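Local coordinates for L-Ala-D/L-Glu Epimerase (Escherichia coli, PDB 1JPD), which belongs to the enolase superfamily of enzymes, in which a separate N-terminal domain accompanies a modified TIM barrel formed by the C-terminal part of the chain, at residues T175-A180 / G200-E205; A125-I130 / L150-L155. All coordinates share one frame; numbering follows the deposited sequence.

Contact 1 of 2, residues T175-A180 / G200-E205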
ATOM      1  N   THR A 175     -12.653  -8.947 -12.019  1.00 38.76           N
ATOM      2  CA  THR A 175     -12.561  -7.493 -11.892  1.00 35.11           C
ATOM      3  C   THR A 175     -11.084  -7.214 -12.186  1.00 39.14           C
ATOM      4  O   THR A 175     -10.203  -7.790 -11.543  1.00 41.26           O
ATOM      5  CB  THR A 175     -12.863  -7.010 -10.463  1.00 36.70           C
ATOM      6  OG1 THR A 175     -14.202  -7.368 -10.101  1.00 41.45           O
ATOM      7  CG2 THR A 175     -12.697  -5.496 -10.373  1.00 31.19           C
ATOM      8  N   LEU A 176     -10.807  -6.346 -13.153  1.00 39.18           N
ATOM      9  CA  LEU A 176      -9.426  -6.048 -13.525  1.00 40.27           C
ATOM     10  C   LEU A 176      -8.975  -4.616 -13.256  1.00 41.55           C
ATOM     11  O   LEU A 176      -9.709  -3.668 -13.534  1.00 48.07           O
ATOM     12  CB  LEU A 176      -9.210  -6.328 -15.019  1.00 35.79           C
ATOM     13  CG  LEU A 176      -9.610  -7.670 -15.617  1.00 36.92           C
ATOM     14  CD1 LEU A 176      -9.425  -7.620 -17.122  1.00 36.41           C
ATOM     15  CD2 LEU A 176      -8.765  -8.777 -15.015  1.00 42.35           C
ATOM     16  N   ILE A 177      -7.769  -4.467 -12.707  1.00 40.50           N
ATOM     17  CA  ILE A 177      -7.181  -3.148 -12.493  1.00 33.40           C
ATOM     18  C   ILE A 177      -5.793  -3.239 -13.123  1.00 34.32           C
ATOM     19  O   ILE A 177      -5.176  -4.303 -13.117  1.00 38.62           O
ATOM     20  CB  ILE A 177      -7.108  -2.751 -11.002  1.00 35.54           C
ATOM     21  CG1 ILE A 177      -6.266  -3.741 -10.203  1.00 37.14           C
ATOM     22  CG2 ILE A 177      -8.521  -2.679 -10.423  1.00 36.95           C
ATOM     23  CD1 ILE A 177      -6.156  -3.356  -8.732  1.00 31.51           C
ATOM     24  N   VAL A 178      -5.324  -2.144 -13.712  1.00 33.70           N
ATOM     25  CA  VAL A 178      -4.028  -2.129 -14.383  1.00 33.48           C
ATOM     26  C   VAL A 178      -3.008  -1.211 -13.730  1.00 38.76           C
ATOM     27  O   VAL A 178      -3.289  -0.040 -13.467  1.00 40.28           O
ATOM     28  CB  VAL A 178      -4.176  -1.692 -15.865  1.00 32.40           C
ATOM     29  CG1 VAL A 178      -2.826  -1.268 -16.431  1.00 30.32           C
ATOM     30  CG2 VAL A 178      -4.750  -2.828 -16.688  1.00 33.19           C
ATOM     31  N   ASP A 179      -1.820  -1.752 -13.471  1.00 39.10           N
ATOM     32  CA  ASP A 179      -0.737  -0.975 -12.888  1.00 37.33           C
ATOM     33  C   ASP A 179       0.284  -0.761 -13.999  1.00 34.82           C
ATOM     34  O   ASP A 179       1.082  -1.646 -14.297  1.00 34.54           O
ATOM     35  CB  ASP A 179      -0.087  -1.727 -11.722  1.00 42.14           C
ATOM     36  CG  ASP A 179       0.873  -0.849 -10.917  1.00 48.89           C
ATOM     37  OD1 ASP A 179       1.048   0.331 -11.287  1.00 50.47           O
ATOM     38  OD2 ASP A 179       1.450  -1.331  -9.913  1.00 50.47           O
ATOM     39  N   ALA A 180       0.237   0.405 -14.633  1.00 34.89           N
ATOM     40  CA  ALA A 180       1.172   0.708 -15.710  1.00 37.68           C
ATOM     41  C   ALA A 180       2.508   1.147 -15.117  1.00 37.24           C
ATOM     42  O   ALA A 180       3.486   1.373 -15.835  1.00 33.09           O
ATOM     43  CB  ALA A 180       0.597   1.794 -16.620  1.00 40.27           C
ATOM     44  N   GLY A 200     -13.831  -3.111 -19.898  1.00 40.33           N
ATOM     45  CA  GLY A 200     -14.374  -3.080 -18.554  1.00 35.52           C
ATOM     46  C   GLY A 200     -13.350  -2.980 -17.437  1.00 42.34           C
ATOM     47  O   GLY A 200     -13.642  -3.375 -16.308  1.00 43.43           O
ATOM     48  N   VAL A 201     -12.157  -2.464 -17.734  1.00 39.22           N
ATOM     49  CA  VAL A 201     -11.131  -2.317 -16.708  1.00 36.58           C
ATOM     50  C   VAL A 201     -11.652  -1.328 -15.667  1.00 38.04           C
ATOM     51  O   VAL A 201     -11.985  -0.191 -15.994  1.00 41.76           O
ATOM     52  CB  VAL A 201      -9.804  -1.791 -17.301  1.00 37.53           C
ATOM     53  CG1 VAL A 201      -8.806  -1.519 -16.182  1.00 32.90           C
ATOM     54  CG2 VAL A 201      -9.235  -2.810 -18.281  1.00 32.89           C
ATOM     55  N   ALA A 202     -11.722  -1.767 -14.418  1.00 36.40           N
ATOM     56  CA  ALA A 202     -12.226  -0.929 -13.338  1.00 35.70           C
ATOM     57  C   ALA A 202     -11.358   0.278 -13.006  1.00 39.90           C
ATOM     58  O   ALA A 202     -11.879   1.335 -12.638  1.00 43.13           O
ATOM     59  CB  ALA A 202     -12.427  -1.770 -12.082  1.00 32.51           C
ATOM     60  N   MET A 203     -10.039   0.134 -13.133  1.00 39.71           N
ATOM     61  CA  MET A 203      -9.146   1.235 -12.801  1.00 37.51           C
ATOM     62  C   MET A 203      -7.742   1.105 -13.394  1.00 37.87           C
ATOM     63  O   MET A 203      -7.229   0.003 -13.559  1.00 41.61           O
ATOM     64  CB  MET A 203      -9.079   1.358 -11.275  1.00 34.56           C
ATOM     65  CG  MET A 203      -8.087   2.368 -10.740  1.00 38.14           C
ATOM     66  SD  MET A 203      -6.402   1.696 -10.659  1.00 44.36           S
ATOM     67  CE  MET A 203      -6.460   0.808  -9.064  1.00 28.98           C
ATOM     68  N   LEU A 204      -7.146   2.246 -13.729  1.00 33.91           N
ATOM     69  CA  LEU A 204      -5.795   2.317 -14.282  1.00 35.92           C
ATOM     70  C   LEU A 204      -4.925   3.052 -13.258  1.00 38.98           C
ATOM     71  O   LEU A 204      -5.245   4.171 -12.845  1.00 36.26           O
ATOM     72  CB  LEU A 204      -5.796   3.090 -15.598  1.00 32.51           C
ATOM     73  CG  LEU A 204      -4.413   3.466 -16.141  1.00 34.88           C
ATOM     74  CD1 LEU A 204      -3.610   2.202 -16.488  1.00 28.21           C
ATOM     75  CD2 LEU A 204      -4.588   4.352 -17.364  1.00 25.18           C
ATOM     76  N   GLU A 205      -3.813   2.439 -12.868  1.00 39.30           N
ATOM     77  CA  GLU A 205      -2.938   3.023 -11.850  1.00 37.52           C
ATOM     78  C   GLU A 205      -1.628   3.651 -12.337  1.00 35.51           C
ATOM     79  O   GLU A 205      -0.848   3.019 -13.050  1.00 38.93           O
ATOM     80  CB  GLU A 205      -2.654   1.944 -10.797  1.00 38.07           C
ATOM     81  CG  GLU A 205      -1.754   2.347  -9.661  1.00 44.12           C
ATOM     82  CD  GLU A 205      -1.755   1.315  -8.537  1.00 47.82           C
ATOM     83  OE1 GLU A 205      -1.966   0.113  -8.822  1.00 47.93           O
ATOM     84  OE2 GLU A 205      -1.534   1.707  -7.370  1.00 42.38           O
TER
HETATM   85  O   HOH W   1     -13.229  -5.144 -14.335  1.00 36.05           O

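Contact 2 of 2, residues A125-I130 / L150-L155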
ATOM      1  N   ALA A 125      -5.805  -7.881  -4.379  1.00 42.18           N
ATOM      2  CA  ALA A 125      -5.391  -7.958  -5.764  1.00 40.92           C
ATOM      3  C   ALA A 125      -4.303  -8.990  -6.013  1.00 43.65           C
ATOM      4  O   ALA A 125      -3.277  -9.004  -5.339  1.00 48.47           O
ATOM      5  CB  ALA A 125      -4.919  -6.600  -6.223  1.00 38.64           C
ATOM      6  N   GLN A 126      -4.542  -9.862  -6.985  1.00 44.08           N
ATOM      7  CA  GLN A 126      -3.565 -10.865  -7.355  1.00 44.05           C
ATOM      8  C   GLN A 126      -2.824 -10.320  -8.555  1.00 47.33           C
ATOM      9  O   GLN A 126      -3.438  -9.836  -9.509  1.00 51.55           O
ATOM     10  CB  GLN A 126      -4.239 -12.177  -7.723  1.00 42.97           C
ATOM     11  CG  GLN A 126      -4.465 -13.058  -6.534  1.00 50.90           C
ATOM     12  CD  GLN A 126      -3.167 -13.555  -5.909  1.00 50.34           C
ATOM     13  OE1 GLN A 126      -3.107 -13.782  -4.703  1.00 54.87           O
ATOM     14  NE2 GLN A 126      -2.134 -13.744  -6.728  1.00 39.47           N
ATOM     15  N   THR A 127      -1.502 -10.388  -8.510  1.00 42.13           N
ATOM     16  CA  THR A 127      -0.712  -9.875  -9.603  1.00 40.21           C
ATOM     17  C   THR A 127      -0.630 -10.827 -10.785  1.00 40.58           C
ATOM     18  O   THR A 127      -0.419 -12.024 -10.621  1.00 43.07           O
ATOM     19  CB  THR A 127       0.731  -9.551  -9.156  1.00 36.84           C
ATOM     20  OG1 THR A 127       0.710  -8.479  -8.211  1.00 40.47           O
ATOM     21  CG2 THR A 127       1.586  -9.148 -10.356  1.00 34.39           C
ATOM     22  N   VAL A 128      -0.828 -10.272 -11.976  1.00 37.48           N
ATOM     23  CA  VAL A 128      -0.694 -11.007 -13.215  1.00 34.17           C
ATOM     24  C   VAL A 128       0.512 -10.278 -13.787  1.00 41.06           C
ATOM     25  O   VAL A 128       0.408  -9.142 -14.249  1.00 46.72           O
ATOM     26  CB  VAL A 128      -1.889 -10.810 -14.158  1.00 34.71           C
ATOM     27  CG1 VAL A 128      -1.609 -11.499 -15.482  1.00 27.50           C
ATOM     28  CG2 VAL A 128      -3.154 -11.374 -13.529  1.00 32.78           C
ATOM     29  N   VAL A 129       1.667 -10.923 -13.723  1.00 44.08           N
ATOM     30  CA  VAL A 129       2.895 -10.310 -14.196  1.00 43.72           C
ATOM     31  C   VAL A 129       2.998 -10.213 -15.716  1.00 45.46           C
ATOM     32  O   VAL A 129       2.337 -10.946 -16.448  1.00 50.08           O
ATOM     33  CB  VAL A 129       4.113 -11.077 -13.647  1.00 44.02           C
ATOM     34  CG1 VAL A 129       4.033 -11.148 -12.119  1.00 38.50           C
ATOM     35  CG2 VAL A 129       4.153 -12.472 -14.242  1.00 37.63           C
ATOM     36  N   ILE A 130       3.834  -9.292 -16.181  1.00 46.97           N
ATOM     37  CA  ILE A 130       4.050  -9.087 -17.605  1.00 44.04           C
ATOM     38  C   ILE A 130       4.526 -10.368 -18.293  1.00 44.95           C
ATOM     39  O   ILE A 130       5.271 -11.155 -17.718  1.00 47.00           O
ATOM     40  CB  ILE A 130       5.099  -7.969 -17.843  1.00 45.07           C
ATOM     41  CG1 ILE A 130       4.545  -6.632 -17.337  1.00 48.99           C
ATOM     42  CG2 ILE A 130       5.463  -7.883 -19.323  1.00 43.53           C
ATOM     43  CD1 ILE A 130       5.431  -5.429 -17.649  1.00 44.84           C
ATOM     44  N   LEU A 150     -10.254 -10.243  -7.939  1.00 48.61           N
ATOM     45  CA  LEU A 150      -9.634  -8.987  -8.351  1.00 43.15           C
ATOM     46  C   LEU A 150      -8.225  -9.277  -8.841  1.00 43.05           C
ATOM     47  O   LEU A 150      -7.396  -9.771  -8.088  1.00 47.64           O
ATOM     48  CB  LEU A 150      -9.579  -8.016  -7.169  1.00 41.35           C
ATOM     49  CG  LEU A 150      -8.887  -6.673  -7.401  1.00 40.24           C
ATOM     50  CD1 LEU A 150      -9.575  -5.924  -8.530  1.00 38.27           C
ATOM     51  CD2 LEU A 150      -8.927  -5.856  -6.130  1.00 36.31           C
ATOM     52  N   LEU A 151      -7.965  -8.984 -10.110  1.00 41.60           N
ATOM     53  CA  LEU A 151      -6.656  -9.205 -10.706  1.00 38.03           C
ATOM     54  C   LEU A 151      -5.982  -7.871 -11.008  1.00 42.97           C
ATOM     55  O   LEU A 151      -6.603  -6.971 -11.579  1.00 46.08           O
ATOM     56  CB  LEU A 151      -6.782  -9.990 -12.015  1.00 34.08           C
ATOM     57  CG  LEU A 151      -7.406 -11.383 -11.981  1.00 37.07           C
ATOM     58  CD1 LEU A 151      -7.433 -11.976 -13.386  1.00 33.57           C
ATOM     59  CD2 LEU A 151      -6.601 -12.271 -11.041  1.00 39.40           C
ATOM     60  N   LYS A 152      -4.717  -7.737 -10.617  1.00 42.94           N
ATOM     61  CA  LYS A 152      -3.977  -6.514 -10.906  1.00 42.70           C
ATOM     62  C   LYS A 152      -3.045  -6.853 -12.052  1.00 41.97           C
ATOM     63  O   LYS A 152      -2.068  -7.579 -11.867  1.00 46.12           O
ATOM     64  CB  LYS A 152      -3.164  -6.048  -9.696  1.00 42.06           C
ATOM     65  CG  LYS A 152      -2.411  -4.744  -9.942  1.00 43.74           C
ATOM     66  CD  LYS A 152      -1.710  -4.235  -8.689  1.00 46.38           C
ATOM     67  CE  LYS A 152      -0.577  -5.149  -8.253  1.00 48.90           C
ATOM     68  NZ  LYS A 152       0.037  -4.692  -6.979  1.00 48.33           N
ATOM     69  N   VAL A 153      -3.354  -6.350 -13.242  1.00 40.18           N
ATOM     70  CA  VAL A 153      -2.527  -6.635 -14.407  1.00 37.88           C
ATOM     71  C   VAL A 153      -1.387  -5.643 -14.508  1.00 39.10           C
ATOM     72  O   VAL A 153      -1.616  -4.433 -14.592  1.00 42.53           O
ATOM     73  CB  VAL A 153      -3.351  -6.575 -15.709  1.00 34.35           C
ATOM     74  CG1 VAL A 153      -2.457  -6.860 -16.897  1.00 32.27           C
ATOM     75  CG2 VAL A 153      -4.483  -7.589 -15.655  1.00 31.37           C
ATOM     76  N   LYS A 154      -0.161  -6.156 -14.480  1.00 39.08           N
ATOM     77  CA  LYS A 154       1.024  -5.309 -14.590  1.00 43.33           C
ATOM     78  C   LYS A 154       1.326  -5.108 -16.075  1.00 42.76           C
ATOM     79  O   LYS A 154       1.380  -6.071 -16.839  1.00 42.12           O
ATOM     80  CB  LYS A 154       2.228  -5.976 -13.908  1.00 42.38           C
ATOM     81  CG  LYS A 154       2.238  -5.891 -12.395  1.00 47.59           C
ATOM     82  CD  LYS A 154       3.297  -4.900 -11.904  1.00 53.66           C
ATOM     83  CE  LYS A 154       3.382  -4.880 -10.376  1.00 57.18           C
ATOM     84  NZ  LYS A 154       3.814  -6.193  -9.792  1.00 55.67           N
ATOM     85  N   LEU A 155       1.508  -3.865 -16.497  1.00 39.47           N
ATOM     86  CA  LEU A 155       1.812  -3.609 -17.903  1.00 40.62           C
ATOM     87  C   LEU A 155       2.938  -2.600 -18.075  1.00 43.50           C
ATOM     88  O   LEU A 155       3.132  -1.703 -17.246  1.00 44.27           O
ATOM     89  CB  LEU A 155       0.581  -3.079 -18.654  1.00 35.27           C
ATOM     90  CG  LEU A 155      -0.656  -3.953 -18.841  1.00 33.59           C
ATOM     91  CD1 LEU A 155      -1.732  -3.149 -19.567  1.00 37.04           C
ATOM     92  CD2 LEU A 155      -0.293  -5.191 -19.631  1.00 31.30           C
TER

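Contact 1 of 2, residues T175-A180 / G200-E205
The two carboxylates of Asp179 and Glu205 lie with their planes 30° apart, and they meet over a face rather than along an edge: Glu205 OE1 stands above one face of the Asp179 group, 3.7 Å from its CG. Each acid also has a partner elsewhere, Asp179 OD1 accepting the backbone N-H of Asn181 and Glu205 OE2 the side-chain amide of Asn248. Both chains leave the backbone in the same manner, with CG anti to N (chi1 -169° in Asp179 and 179° in Glu205), which carries the acids up one side of the sheet. Beneath them the strands run parallel. Val178 is gripped from both its amide and its carbonyl, its N giving a bond of 2.9 Å to Met203 O and its O receiving Glu205 N; Ala180 N to Glu205 O continues the pattern. At the other end Ala202 N reaches Leu176 O at 2.9 Å through a more bent bond, and a water accepts from Leu176 N and donates to Gly200 O. Ile177 and Met203 share the acids' side, where Met203, bent at chi2 and again at chi3, lays CE 4.1 Å from Ile177 CB. The reverse side is aliphatic: Leu204 CD1 comes to 3.6 Å from Val178 CG1, and Val201 CG1 lies 4.3 Å from Val178 CG2. Cys193 and Leu196 of helix 189-198 cover Leu204 there. That helix is the crossover of this beta-alpha-beta unit and closes at Gly200 in a Schellman motif. With Asp228 close to Glu205 OE2, the acids gather where successive strands end, the position at which enolase relatives hold a metal ion; such a cluster of carboxylates would suit a cation, consistent with a comparable site here, though no metal is modelled between these segments.

Contact 2 of 2, residues A125-I130 / L150-L155
Lys152 N donates to Gln126 O across 2.7 Å, a nearly straight bond at 171°, and the same carbonyl also receives the CA-H of Leu151. The next peptide carbonyl in the pattern is used likewise: Lys152 O takes Val128 N at 3.0 Å and, more weakly, the CA-H of Thr127. Gln126 N to Leu150 O and Lys154 N to Val128 O extend the parallel pairing at its two ends. On one side of the strands Thr127 and Lys152 run alongside each other in a common direction, and the hydroxyl OG1 comes to 3.6 Å from Lys152 CE. A turn at chi3 (67°) swings CE to the hydroxyl, and NZ beyond it forms a salt bridge with Asp300. Lys154 instead crosses the Thr127 methyl, bringing NZ to 3.7 Å from CG2. Strands 121-128 and 150-154 are the first two of the barrel, joined by helix 133-145 in a beta-alpha-beta unit, and Lys152-Val153-Lys154 matches the Lys-X-Lys pattern that relatives in the muconate lactonizing group carry at the end of the second strand. The opposite side of the sheet faces that helix. Here Val128 CG2 packs obliquely on Leu151 CB at 4.2 Å, with Met136 laid against Val128 and Val153, and Ala140 and Leu143 against Leu151. Ala125 CB touches both Lys152 CB, at 3.9 Å, and Leu150 CD2. Past the strand end the Ile130 side chain reaches across to the other segment, with CD1 against the backbone of Leu155.

Overall arrangement
Strands 150-154 and 175-179 are neighbours in the barrel sheet, so contact 2 and contact 1 form consecutive steps round it, their centres about 9 Å apart. Backbone bonds from Leu151 N to Thr175 O and from Val153 N to Ile177 O appear to join them directly. Contact 1 is almost wholly buried, whereas contact 2 ends in the exposed Val129 and Ile130. Each packs aliphatic side chains against helices on the outer side, helix 160-170 serving both. The inner sides differ: contact 2 presents lysines beside a threonine, contact 1 a pair of carboxylates, so basic side chains in contact 2 stand next to acidic ones in contact 1.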